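Side-chain contact in MarR Like Protein, TVG0766549 (Thermoplasma volcanium, PDB 3LFK), which is of unknown function, once reported as a mechanosensitive channel but structurally a homolog of MarR-like winged helix-turn-helix transcriptional regulators: residues L42-L45 and K51-L54. Sequence-based numbering, arbitrary orientation.
Sequences LLFL and KIPL
Ile-52 reaches from strand 51-53 to Leu-45 and Phe-44 on helix 36-47, joining this helix of the winged helix-turn-helix domain to the short strand that follows it. Its beta-branched side chain suits the place, because one residue can send two arms to two neighbours. The tight part is wholly apolar: the CG2 methyl of Ile-52 meets CD2 of Leu-45 at 3.6 Å, the two side chains crossing at about a right angle. The Leu-45 side chain, long enough for several neighbours, also packs on Ile-57 of helix 54-60 and Leu-92 of strand 87-92. Ile-57 also touches Ile-52, closing a three-way apolar cluster, while backbone hydrogen bonding with Ile-90 ties Ile-52 into the sheet.

The solvent side belongs to Lys-51, which points away from the helix with its aliphatic chain fully extended, as suits a charged residue at an exposed site; its backbone N lies 4.2 Å from Leu-45 O without a hydrogen bond. At the partly exposed margin of the packing, the broad ring of Phe-44 can meet both His-48 and Ile-52. With CG1 of Ile-52 anti to the backbone N (chi1 -170°) and CD1 continuing the extended line (chi2 173°), CD1 approaches that ring obliquely, 3.7 Å from Phe-44 CE2.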
loop_
_atom_site.group_PDB
_atom_site.type_symbol
_atom_site.label_atom_id
_atom_site.label_comp_id
_atom_site.label_asym_id
_atom_site.label_seq_id
_atom_site.Cartn_x
_atom_site.Cartn_y
_atom_site.Cartn_z
ATOM N N LEU A 42 1.875 2.251 2.712
ATOM C CA LEU A 42 1.358 1.968 1.378
ATOM C C LEU A 42 0.651 3.200 0.792
ATOM O O LEU A 42 0.822 3.525 -0.383
ATOM C CB LEU A 42 0.390 0.769 1.452
ATOM C CG LEU A 42 -0.172 0.282 0.116
ATOM C CD1 LEU A 42 0.920 -0.399 -0.664
ATOM C CD2 LEU A 42 -1.326 -0.695 0.369
ATOM N N LEU A 43 -0.160 3.863 1.614
ATOM C CA LEU A 43 -0.881 5.046 1.151
ATOM C C LEU A 43 0.090 6.208 0.930
ATOM O O LEU A 43 -0.122 7.037 0.043
ATOM C CB LEU A 43 -1.978 5.443 2.161
ATOM C CG LEU A 43 -3.082 4.398 2.331
ATOM C CD1 LEU A 43 -4.166 4.932 3.265
ATOM C CD2 LEU A 43 -3.665 4.037 0.994
ATOM N N PHE A 44 1.152 6.266 1.719
ATOM C CA PHE A 44 2.141 7.325 1.532
ATOM C C PHE A 44 2.757 7.125 0.139
ATOM O O PHE A 44 2.910 8.064 -0.635
ATOM C CB PHE A 44 3.211 7.231 2.623
ATOM C CG PHE A 44 4.377 8.162 2.421
ATOM C CD1 PHE A 44 4.342 9.465 2.914
ATOM C CD2 PHE A 44 5.511 7.733 1.736
ATOM C CE1 PHE A 44 5.430 10.320 2.719
ATOM C CE2 PHE A 44 6.601 8.577 1.539
ATOM C CZ PHE A 44 6.558 9.876 2.032
ATOM N N LEU A 45 3.111 5.892 -0.201
ATOM C CA LEU A 45 3.693 5.622 -1.498
ATOM C C LEU A 45 2.710 5.958 -2.624
ATOM O O LEU A 45 3.104 6.518 -3.651
ATOM C CB LEU A 45 4.124 4.140 -1.588
ATOM C CG LEU A 45 5.265 3.774 -0.619
ATOM C CD1 LEU A 45 5.442 2.237 -0.584
ATOM C CD2 LEU A 45 6.565 4.422 -1.069
ATOM N N LYS A 51 5.923 5.956 -6.669
ATOM C CA LYS A 51 7.364 5.867 -6.947
ATOM C C LYS A 51 8.100 6.994 -6.211
ATOM O O LYS A 51 7.787 8.161 -6.439
ATOM C CB LYS A 51 7.619 6.010 -8.442
ATOM C CG LYS A 51 9.089 5.965 -8.803
ATOM C CD LYS A 51 9.255 5.683 -10.287
ATOM C CE LYS A 51 10.664 5.231 -10.600
ATOM N NZ LYS A 51 10.797 4.866 -12.040
ATOM N N ILE A 52 9.100 6.656 -5.384
ATOM C CA ILE A 52 9.808 7.664 -4.572
ATOM C C ILE A 52 11.194 7.201 -4.038
ATOM O O ILE A 52 11.429 6.004 -3.836
ATOM C CB ILE A 52 8.872 8.034 -3.381
ATOM C CG1 ILE A 52 9.382 9.252 -2.611
ATOM C CG2 ILE A 52 8.799 6.874 -2.409
ATOM C CD1 ILE A 52 8.393 9.726 -1.537
ATOM N N PRO A 53 12.143 8.135 -3.823
ATOM C CA PRO A 53 13.469 7.756 -3.305
ATOM C C PRO A 53 13.382 7.188 -1.884
ATOM O O PRO A 53 12.569 7.646 -1.070
ATOM C CB PRO A 53 14.238 9.085 -3.310
ATOM C CG PRO A 53 13.639 9.811 -4.454
ATOM C CD PRO A 53 12.152 9.542 -4.279
ATOM N N LEU A 54 14.223 6.211 -1.560
ATOM C CA LEU A 54 14.176 5.641 -0.221
ATOM C C LEU A 54 14.420 6.686 0.874
ATOM O O LEU A 54 13.791 6.646 1.926
ATOM C CB LEU A 54 15.181 4.485 -0.083
ATOM C CG LEU A 54 15.283 3.844 1.302
ATOM C CD1 LEU A 54 14.010 3.046 1.653
ATOM C CD2 LEU A 54 16.482 2.914 1.300
#